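Local structure of tRNA (cytosine(38)-C(5))-methyltransferase (Schizosaccharomyces pombe, 6FDF) at residues 13-18 / 34-39; 77-82 / 117-122. The protein methylates cytosine 38 in the anticodon loop of tRNA(Asp) and, to a lower level, of tRNA(Glu), using S-adenosyl-L-methionine as the methyl donor. All coordinates share one frame; numbering follows the deposited sequence.

Contact 1: 13-18 / 34-39; sequences VLELYS and ADIVCA. With SAH (S-adenosyl-L-homocysteine), chain E.
V13 and I36 form the densest part of this parallel strand pair. The first torsion of I36 lays CG1 beside its backbone N, and a second turn (chi2 -58°) folds CD1 back over the valine, 3.5 Å from V13 CB. The extended side chain of E15 crosses the same isoleucine, with OE2 3.6 Å from I36 CG2; this buried carboxylate is satisfied beyond the strands by the hydroxyl of Y50 and the backbone N of H24. Both backbone polar atoms of V13 are used: V13 N donates to D35 O (2.9 Å), while V13 O accepts from V37 N (2.9 Å). The next rung is displaced by one residue, E15 N reaching C38 O at 3.0 Å in an almost straight bond (172° at the hydrogen). V37 and C38 thus lie opposite the single residue L14, a beta bulge at which V37 takes helical backbone angles. The strands belong to the first beta-alpha-beta unit of the Rossmann-like class I methyltransferase fold; helix 22-29 packs on V13, E15 and I36, and Y17 and S18 lead into the glycine-rich turn beside the cofactor product. There the Y17 ring turns an edge to the ribose, CD2 lying 3.4 Å from SAH O4', while Y17 O accepts a weak hydrogen bond from the SAH amino group. With an alanine at Y17, CB would still meet the ribose oxygen, but losing the ring edge would probably open a gap beside the nucleoside. S18 OG rests 3.6 Å from A39 CB and makes a weak hydrogen bond to I40 O. Packing is slacker on the opposite sheet face from V13, where L14 CD1 stays 4.0 Å from C38 CB, and toward the partly exposed start of strand 34-41, where D35 turns from the pair to a salt bridge with R10.

Contact 2: 77-82 / 117-122; sequences KLWTMS and NLPEYI
K77 O faces two successive backbone amides: it accepts a hydrogen bond from Y121 N at 3.0 Å, and E120 N comes to 2.9 Å of the same K77 O. One step on, Y121 O takes W79 N at 3.0 Å and is also approached by L78 CA at 3.3 Å, so these two carbonyls set the parallel register. On one face of the sheet L78 CD1 packs against Y121 CB, the leucine branch lying across the tyrosine side chain. The other face carries a CH-pi contact. With its CG beside the backbone N (chi1 -62°), W79 presents its indole to P119, whose CG stands 3.6 Å from the centroid of the five-membered ring and only 15° off its normal; F71 of helix 68-74 also stacks with this indole. Beyond it, M81 CE meets I122 CG2 at 3.9 Å. At the strand entrance, K77 and E120 run side by side, K77 CD 3.3 Å from E120 OE1. The bends late in the lysine chain leave K77 NZ 4.3 Å from E120 OE2, too far for a salt bridge, though some electrostatic attraction is probable. The segments start the two strands of the beta-alpha-beta unit 78-81, 103-111, 121-127, central in the Rossmann-like sheet: strand 11-16 borders 78-81, strand 168-175 runs antiparallel beside 121-127, with A173 touching I122 and R174 touching Y121, and residues near the C terminus, L329, P331 and L332, cover Y121.

How the contacts relate
From the N terminus, the chain runs along strand 11-16, through helix 22-29, and back into the sheet at 34-39, where contact 1 closes the first beta-alpha-beta loop. Only later does it enter 77-82, pass helix 103-111 and return at 117-122 to close contact 2. The two loops follow in series, neither nested nor crossed. They meet inside one sheet, because strands 11-16 and 78-81 are neighbours: L14 N lies 2.9 Å from L78 O, and L16 N 2.9 Å from T80 O, both probable hydrogen bonds. With this pairing they join four parallel strands adjacent in the sheet, 34-41, 11-16, 78-81 and 121-127, and Y17 packs on the S82 carbonyl where both line the SAH pocket.

Contact 1: 13-18 / 34-39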
loop_
_atom_site.group_PDB
_atom_site.type_symbol
_atom_site.label_atom_id
_atom_site.label_comp_id
_atom_site.label_asym_id
_atom_site.label_seq_id
_atom_site.Cartn_x
_atom_site.Cartn_y
_atom_site.Cartn_z
ATOM N N VAL A 13 -17.545 2.484 7.256
ATOM C CA VAL A 13 -16.493 1.813 6.497
ATOM C C VAL A 13 -15.901 0.682 7.324
ATOM O O VAL A 13 -15.612 0.854 8.514
ATOM C CB VAL A 13 -15.386 2.801 6.081
ATOM C CG1 VAL A 13 -14.343 2.092 5.215
ATOM C CG2 VAL A 13 -15.979 3.992 5.354
ATOM N N LEU A 14 -15.704 -0.471 6.687
ATOM C CA LEU A 14 -14.987 -1.594 7.284
ATOM C C LEU A 14 -13.634 -1.707 6.592
ATOM O O LEU A 14 -13.574 -1.861 5.369
ATOM C CB LEU A 14 -15.785 -2.888 7.136
ATOM C CG LEU A 14 -15.135 -4.173 7.647
ATOM C CD1 LEU A 14 -14.937 -4.108 9.161
ATOM C CD2 LEU A 14 -15.977 -5.375 7.249
ATOM N N GLU A 15 -12.559 -1.644 7.368
ATOM C CA GLU A 15 -11.200 -1.556 6.827
ATOM C C GLU A 15 -10.485 -2.875 7.130
ATOM O O GLU A 15 -9.899 -3.048 8.197
ATOM C CB GLU A 15 -10.490 -0.341 7.431
ATOM C CG GLU A 15 -9.125 -0.008 6.864
ATOM C CD GLU A 15 -8.532 1.230 7.515
ATOM O OE1 GLU A 15 -7.401 1.612 7.143
ATOM O OE2 GLU A 15 -9.198 1.823 8.399
ATOM N N LEU A 16 -10.554 -3.810 6.183
ATOM C CA LEU A 16 -9.989 -5.145 6.361
ATOM C C LEU A 16 -8.528 -5.172 5.928
ATOM O O LEU A 16 -8.159 -4.540 4.932
ATOM C CB LEU A 16 -10.785 -6.164 5.546
ATOM C CG LEU A 16 -12.269 -6.279 5.900
ATOM C CD1 LEU A 16 -13.017 -7.081 4.852
ATOM C CD2 LEU A 16 -12.419 -6.905 7.276
ATOM N N TYR A 17 -7.712 -5.946 6.652
ATOM C CA TYR A 17 -6.259 -5.968 6.444
ATOM C C TYR A 17 -5.698 -4.550 6.587
ATOM O O TYR A 17 -5.035 -4.018 5.693
ATOM C CB TYR A 17 -5.876 -6.554 5.071
ATOM C CG TYR A 17 -6.526 -7.863 4.642
ATOM C CD1 TYR A 17 -7.736 -7.872 3.951
ATOM C CD2 TYR A 17 -5.897 -9.085 4.872
ATOM C CE1 TYR A 17 -8.315 -9.060 3.525
ATOM C CE2 TYR A 17 -6.475 -10.283 4.458
ATOM C CZ TYR A 17 -7.680 -10.259 3.778
ATOM O OH TYR A 17 -8.246 -11.426 3.333
ATOM N N SER A 18 -5.991 -3.940 7.740
ATOM C CA SER A 18 -5.856 -2.493 7.882
ATOM C C SER A 18 -4.407 -2.024 7.977
ATOM O O SER A 18 -4.118 -0.875 7.621
ATOM C CB SER A 18 -6.618 -2.018 9.114
ATOM O OG SER A 18 -6.449 -2.917 10.197
ATOM N N ALA A 34 -16.349 9.726 6.734
ATOM C CA ALA A 34 -16.307 8.283 6.909
ATOM C C ALA A 34 -16.084 7.957 8.375
ATOM O O ALA A 34 -15.229 8.559 9.031
ATOM C CB ALA A 34 -15.205 7.652 6.054
ATOM N N ASP A 35 -16.858 7.011 8.880
ATOM C CA ASP A 35 -16.651 6.444 10.204
ATOM C C ASP A 35 -16.115 5.032 10.004
ATOM O O ASP A 35 -16.862 4.136 9.601
ATOM C CB ASP A 35 -17.947 6.442 11.009
ATOM C CG ASP A 35 -18.591 7.816 11.083
ATOM O OD1 ASP A 35 -17.855 8.827 11.047
ATOM O OD2 ASP A 35 -19.835 7.886 11.173
ATOM N N ILE A 36 -14.817 4.844 10.249
ATOM C CA ILE A 36 -14.249 3.500 10.258
ATOM C C ILE A 36 -14.854 2.771 11.447
ATOM O O ILE A 36 -14.482 3.018 12.602
ATOM C CB ILE A 36 -12.710 3.509 10.340
ATOM C CG1 ILE A 36 -12.101 4.301 9.182
ATOM C CG2 ILE A 36 -12.165 2.083 10.338
ATOM C CD1 ILE A 36 -12.492 3.796 7.846
ATOM N N VAL A 37 -15.821 1.897 11.175
ATOM C CA VAL A 37 -16.474 1.155 12.247
ATOM C C VAL A 37 -15.487 0.205 12.908
ATOM O O VAL A 37 -15.469 0.050 14.139
ATOM C CB VAL A 37 -17.703 0.414 11.690
ATOM C CG1 VAL A 37 -18.279 -0.536 12.728
ATOM C CG2 VAL A 37 -18.751 1.412 11.230
ATOM N N CYS A 38 -14.650 -0.443 12.104
ATOM C CA CYS A 38 -13.664 -1.382 12.611
ATOM C C CYS A 38 -12.543 -1.478 11.593
ATOM O O CYS A 38 -12.786 -1.417 10.384
ATOM C CB CYS A 38 -14.264 -2.772 12.859
ATOM S SG CYS A 38 -13.219 -3.869 13.869
ATOM N N ALA A 39 -11.324 -1.624 12.094
ATOM C CA ALA A 39 -10.155 -1.949 11.289
ATOM C C ALA A 39 -9.641 -3.288 11.791
ATOM O O ALA A 39 -9.478 -3.469 12.999
ATOM C CB ALA A 39 -9.087 -0.862 11.408
HETATM N N SAH E . -3.250 -2.017 3.588
HETATM C CA SAH E . -2.552 -1.921 4.852
HETATM C CB SAH E . -1.564 -3.075 5.042
HETATM C CG SAH E . -1.990 -4.314 4.257
HETATM S SD SAH E . -0.715 -5.535 4.165
HETATM C C SAH E . -1.857 -0.600 4.951
HETATM O O SAH E . -2.029 0.228 4.030
HETATM O OXT SAH E . -1.150 -0.390 5.960
HETATM C "C5'" SAH E . -1.748 -6.901 4.564
HETATM C "C4'" SAH E . -2.121 -6.837 6.045
HETATM O "O4'" SAH E . -3.087 -7.845 6.280
HETATM C "C3'" SAH E . -0.941 -7.086 6.984
HETATM O "O3'" SAH E . -0.872 -6.051 7.963
HETATM C "C2'" SAH E . -1.290 -8.397 7.693
HETATM O "O2'" SAH E . -0.946 -8.366 9.082
HETATM C "C1'" SAH E . -2.802 -8.477 7.514
HETATM N N9 SAH E . -3.334 -9.852 7.403
HETATM C C8 SAH E . -2.861 -10.856 6.637
HETATM N N7 SAH E . -3.614 -11.972 6.796
HETATM C C5 SAH E . -4.596 -11.694 7.677
HETATM C C6 SAH E . -5.729 -12.420 8.284
HETATM N N6 SAH E . -5.971 -13.712 7.970
HETATM N N1 SAH E . -6.503 -11.739 9.161
HETATM C C2 SAH E . -6.270 -10.453 9.479
HETATM N N3 SAH E . -5.258 -9.731 8.964
HETATM C C4 SAH E . -4.397 -10.294 8.078
#

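Contact 2: 77-82 / 117-122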
loop_
_atom_site.group_PDB
_atom_site.type_symbol
_atom_site.label_atom_id
_atom_site.label_comp_id
_atom_site.label_asym_id
_atom_site.label_seq_id
_atom_site.Cartn_x
_atom_site.Cartn_y
_atom_site.Cartn_z
ATOM N N LYS A 77 -21.173 0.112 4.630
ATOM C CA LYS A 77 -21.561 0.306 3.245
ATOM C C LYS A 77 -20.368 0.333 2.300
ATOM O O LYS A 77 -20.536 0.102 1.095
ATOM C CB LYS A 77 -22.367 1.603 3.137
ATOM C CG LYS A 77 -22.969 1.888 1.778
ATOM C CD LYS A 77 -23.876 3.115 1.841
ATOM C CE LYS A 77 -25.324 2.746 2.164
ATOM N NZ LYS A 77 -25.479 1.916 3.390
ATOM N N LEU A 78 -19.173 0.612 2.814
ATOM C CA LEU A 78 -17.932 0.477 2.061
ATOM C C LEU A 78 -17.040 -0.519 2.785
ATOM O O LEU A 78 -16.830 -0.396 3.996
ATOM C CB LEU A 78 -17.204 1.824 1.923
ATOM C CG LEU A 78 -15.744 1.732 1.457
ATOM C CD1 LEU A 78 -15.659 1.200 0.024
ATOM C CD2 LEU A 78 -15.032 3.076 1.563
ATOM N N TRP A 79 -16.551 -1.521 2.063
ATOM C CA TRP A 79 -15.497 -2.397 2.563
ATOM C C TRP A 79 -14.232 -2.126 1.764
ATOM O O TRP A 79 -14.277 -2.113 0.531
ATOM C CB TRP A 79 -15.842 -3.880 2.404
ATOM C CG TRP A 79 -17.038 -4.393 3.137
ATOM C CD1 TRP A 79 -17.899 -3.690 3.932
ATOM C CD2 TRP A 79 -17.511 -5.737 3.120
ATOM N NE1 TRP A 79 -18.881 -4.528 4.420
ATOM C CE2 TRP A 79 -18.661 -5.790 3.933
ATOM C CE3 TRP A 79 -17.066 -6.909 2.505
ATOM C CZ2 TRP A 79 -19.376 -6.967 4.134
ATOM C CZ3 TRP A 79 -17.775 -8.078 2.708
ATOM C CH2 TRP A 79 -18.919 -8.098 3.510
ATOM N N THR A 80 -13.118 -1.899 2.455
ATOM C CA THR A 80 -11.816 -1.821 1.802
ATOM C C THR A 80 -10.994 -3.040 2.205
ATOM O O THR A 80 -11.144 -3.570 3.312
ATOM C CB THR A 80 -11.066 -0.529 2.163
ATOM O OG1 THR A 80 -10.681 -0.550 3.549
ATOM C CG2 THR A 80 -11.924 0.701 1.872
ATOM N N MET A 81 -10.113 -3.487 1.314
ATOM C CA MET A 81 -9.290 -4.637 1.663
ATOM C C MET A 81 -8.023 -4.645 0.825
ATOM O O MET A 81 -8.048 -4.295 -0.358
ATOM C CB MET A 81 -10.059 -5.955 1.479
ATOM C CG MET A 81 -10.665 -6.145 0.102
ATOM S SD MET A 81 -11.773 -7.572 0.025
ATOM C CE MET A 81 -13.293 -6.864 0.635
ATOM N N SER A 82 -6.923 -5.052 1.461
ATOM C CA SER A 82 -5.649 -5.299 0.788
ATOM C C SER A 82 -5.256 -6.721 1.165
ATOM O O SER A 82 -4.404 -6.942 2.039
ATOM C CB SER A 82 -4.588 -4.269 1.187
ATOM O OG SER A 82 -3.439 -4.377 0.356
ATOM N N ASN A 117 -27.101 -7.067 4.292
ATOM C CA ASN A 117 -27.063 -5.880 3.441
ATOM C C ASN A 117 -25.710 -5.830 2.741
ATOM O O ASN A 117 -24.706 -5.449 3.353
ATOM C CB ASN A 117 -27.307 -4.613 4.252
ATOM C CG ASN A 117 -28.633 -4.638 4.979
ATOM O OD1 ASN A 117 -28.680 -4.730 6.205
ATOM N ND2 ASN A 117 -29.719 -4.566 4.226
ATOM N N LEU A 118 -25.684 -6.249 1.483
ATOM C CA LEU A 118 -24.451 -6.209 0.709
ATOM C C LEU A 118 -23.860 -4.801 0.755
ATOM O O LEU A 118 -24.604 -3.816 0.637
ATOM C CB LEU A 118 -24.716 -6.610 -0.743
ATOM C CG LEU A 118 -25.060 -8.065 -1.043
ATOM C CD1 LEU A 118 -25.552 -8.184 -2.477
ATOM C CD2 LEU A 118 -23.831 -8.930 -0.828
ATOM N N PRO A 119 -22.548 -4.660 0.940
ATOM C CA PRO A 119 -21.955 -3.321 0.879
ATOM C C PRO A 119 -22.161 -2.733 -0.507
ATOM O O PRO A 119 -22.099 -3.435 -1.518
ATOM C CB PRO A 119 -20.471 -3.568 1.179
ATOM C CG PRO A 119 -20.244 -5.010 0.836
ATOM C CD PRO A 119 -21.538 -5.708 1.163
ATOM N N GLU A 120 -22.434 -1.435 -0.551
ATOM C CA GLU A 120 -22.662 -0.799 -1.837
ATOM C C GLU A 120 -21.364 -0.521 -2.578
ATOM O O GLU A 120 -21.391 -0.329 -3.797
ATOM C CB GLU A 120 -23.474 0.482 -1.641
ATOM C CG GLU A 120 -24.903 0.194 -1.195
ATOM C CD GLU A 120 -25.729 1.445 -0.968
ATOM O OE1 GLU A 120 -25.193 2.560 -1.128
ATOM O OE2 GLU A 120 -26.923 1.310 -0.625
ATOM N N TYR A 121 -20.236 -0.481 -1.870
ATOM C CA TYR A 121 -18.949 -0.186 -2.485
ATOM C C TYR A 121 -17.881 -1.089 -1.893
ATOM O O TYR A 121 -17.845 -1.306 -0.680
ATOM C CB TYR A 121 -18.552 1.283 -2.278
ATOM C CG TYR A 121 -19.601 2.248 -2.779
ATOM C CD1 TYR A 121 -20.681 2.608 -1.979
ATOM C CD2 TYR A 121 -19.534 2.765 -4.062
ATOM C CE1 TYR A 121 -21.656 3.476 -2.449
ATOM C CE2 TYR A 121 -20.500 3.627 -4.536
ATOM C CZ TYR A 121 -21.552 3.982 -3.725
ATOM O OH TYR A 121 -22.515 4.839 -4.201
ATOM N N ILE A 122 -16.994 -1.588 -2.750
ATOM C CA ILE A 122 -15.865 -2.413 -2.329
ATOM C C ILE A 122 -14.626 -1.931 -3.069
ATOM O O ILE A 122 -14.675 -1.696 -4.279
ATOM C CB ILE A 122 -16.104 -3.908 -2.610
ATOM C CG1 ILE A 122 -17.382 -4.385 -1.922
ATOM C CG2 ILE A 122 -14.907 -4.732 -2.162
ATOM C CD1 ILE A 122 -17.760 -5.804 -2.287
#